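Local coordinates for protein spectinomycin phosphotransferase (Legionella pneumophila, PDB 3I1A) that probably transfers a phosphate group from a nucleotide to spectinomycin, conferring resistance to this antibiotic, with a fold related to that of protein kinases, at residues 308-311 and 312-316. Residues are numbered along the deposited sequence; the frame is centred on the assembly and turned at random.
Sequences ESFK and YFKEM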
loop_
_atom_site.group_PDB
_atom_site.type_symbol
_atom_site.label_atom_id
_atom_site.label_comp_id
_atom_site.label_asym_id
_atom_site.label_seq_id
_atom_site.Cartn_x
_atom_site.Cartn_y
_atom_site.Cartn_z
ATOM N N GLU A 308 -10.519 4.076 16.400
ATOM C CA GLU A 308 -10.415 3.317 15.142
ATOM C C GLU A 308 -9.119 2.513 15.127
ATOM O O GLU A 308 -9.105 1.350 14.701
ATOM C CB GLU A 308 -10.460 4.245 13.924
ATOM C CG GLU A 308 -11.782 4.996 13.791
ATOM C CD GLU A 308 -11.870 5.846 12.529
ATOM O OE1 GLU A 308 -10.907 6.584 12.217
ATOM O OE2 GLU A 308 -12.927 5.786 11.861
ATOM N N SER A 309 -8.035 3.132 15.590
ATOM C CA SER A 309 -6.738 2.438 15.656
ATOM C C SER A 309 -6.870 1.208 16.565
ATOM O O SER A 309 -6.352 0.149 16.244
ATOM C CB SER A 309 -5.664 3.351 16.231
ATOM O OG SER A 309 -5.426 4.455 15.381
ATOM N N PHE A 310 -7.593 1.351 17.679
ATOM C CA PHE A 310 -7.769 0.252 18.632
ATOM C C PHE A 310 -8.538 -0.909 17.999
ATOM O O PHE A 310 -8.161 -2.057 18.162
ATOM C CB PHE A 310 -8.466 0.795 19.896
ATOM C CG PHE A 310 -8.515 -0.175 21.060
ATOM C CD1 PHE A 310 -7.536 -1.150 21.238
ATOM C CD2 PHE A 310 -9.516 -0.054 22.021
ATOM C CE1 PHE A 310 -7.558 -1.984 22.361
ATOM C CE2 PHE A 310 -9.544 -0.892 23.151
ATOM C CZ PHE A 310 -8.567 -1.854 23.317
ATOM N N LYS A 311 -9.598 -0.610 17.250
ATOM C CA LYS A 311 -10.363 -1.642 16.580
ATOM C C LYS A 311 -9.470 -2.355 15.558
ATOM O O LYS A 311 -9.488 -3.589 15.456
ATOM C CB LYS A 311 -11.600 -1.011 15.907
ATOM C CG LYS A 311 -12.580 -0.452 16.944
ATOM C CD LYS A 311 -13.917 -0.042 16.335
ATOM C CE LYS A 311 -14.867 0.474 17.415
ATOM N NZ LYS A 311 -16.233 0.753 16.859
ATOM N N TYR A 312 -8.676 -1.583 14.821
ATOM C CA TYR A 312 -7.781 -2.173 13.824
ATOM C C TYR A 312 -6.783 -3.095 14.515
ATOM O O TYR A 312 -6.563 -4.234 14.091
ATOM C CB TYR A 312 -7.015 -1.100 13.064
ATOM C CG TYR A 312 -6.076 -1.702 12.039
ATOM C CD1 TYR A 312 -6.565 -2.485 10.986
ATOM C CD2 TYR A 312 -4.700 -1.517 12.134
ATOM C CE1 TYR A 312 -5.692 -3.068 10.055
ATOM C CE2 TYR A 312 -3.824 -2.091 11.212
ATOM C CZ TYR A 312 -4.325 -2.860 10.178
ATOM O OH TYR A 312 -3.454 -3.394 9.247
ATOM N N PHE A 313 -6.178 -2.585 15.577
ATOM C CA PHE A 313 -5.212 -3.355 16.348
ATOM C C PHE A 313 -5.833 -4.678 16.828
ATOM O O PHE A 313 -5.222 -5.749 16.709
ATOM C CB PHE A 313 -4.746 -2.506 17.541
ATOM C CG PHE A 313 -3.562 -3.079 18.275
ATOM C CD1 PHE A 313 -2.303 -2.480 18.175
ATOM C CD2 PHE A 313 -3.707 -4.210 19.064
ATOM C CE1 PHE A 313 -1.205 -3.017 18.862
ATOM C CE2 PHE A 313 -2.611 -4.753 19.755
ATOM C CZ PHE A 313 -1.369 -4.158 19.650
ATOM N N LYS A 314 -7.057 -4.627 17.356
ATOM C CA LYS A 314 -7.655 -5.867 17.855
ATOM C C LYS A 314 -8.041 -6.869 16.787
ATOM O O LYS A 314 -7.925 -8.087 16.990
ATOM C CB LYS A 314 -8.870 -5.554 18.731
ATOM C CG LYS A 314 -8.447 -4.874 20.026
ATOM C CD LYS A 314 -9.577 -4.757 21.037
ATOM C CE LYS A 314 -10.597 -3.711 20.642
ATOM N NZ LYS A 314 -11.627 -3.583 21.727
ATOM N N GLU A 315 -8.509 -6.355 15.653
ATOM C CA GLU A 315 -8.915 -7.214 14.561
ATOM C C GLU A 315 -7.782 -8.103 14.085
ATOM O O GLU A 315 -8.038 -9.199 13.581
ATOM C CB GLU A 315 -9.421 -6.377 13.397
ATOM C CG GLU A 315 -10.797 -5.808 13.637
ATOM C CD GLU A 315 -11.326 -5.095 12.417
ATOM O OE1 GLU A 315 -12.557 -4.924 12.334
ATOM O OE2 GLU A 315 -10.506 -4.708 11.551
ATOM N N MET A 316 -6.540 -7.635 14.223
ATOM C CA MET A 316 -5.394 -8.444 13.772
ATOM C C MET A 316 -5.336 -9.778 14.489
ATOM O O MET A 316 -4.766 -10.756 13.976
ATOM C CB MET A 316 -4.069 -7.702 14.011
ATOM C CG MET A 316 -3.995 -6.354 13.299
ATOM S SD MET A 316 -2.386 -5.521 13.372
ATOM C CE MET A 316 -1.943 -5.681 15.157
#
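Lys314 folds back over the ring of Phe310, one helical turn earlier. Lys314 CE sits 3.7 Å from the centroid of the Phe310 ring and only 6° off the normal, a CH-pi contact over the middle of the face. Lys314 NZ, also over the face, lies 4.0 Å from the centroid of the Phe310 ring, which meets the geometry of a cation-pi interaction. Lys314 CD lies over the same face, nearest Phe310 CE1 (3.7 Å). Two torsions account for this: Phe310 has CG anti to its backbone N (chi1 -171°), and the lysine chain turns about its CG-CD bond (chi3 -73°), laying its end across the ring.

Beneath the pair, Lys314 N donates to Phe310 O at 2.9 Å. The flanking i to i+4 bonds, Phe313 N to Ser309 O (2.8 Å) and Glu315 N to Lys311 O (2.9 Å), confirm regular alpha-helix.

Further out, Ala173 and Phe177 of helix 169-180 touch Phe310, and Phe174 meets Phe313 edge-to-face. Towards helix 274-297, Ser309 OG hydrogen-bonds to Asp295 and Tyr312 OH to Asp288. Helix 303-315 thus packs against both helices through its buried side, which Phe313 shares between them, and the aromatic face probably helps stabilise the ammonium charge at the border of this hydrophobic packing.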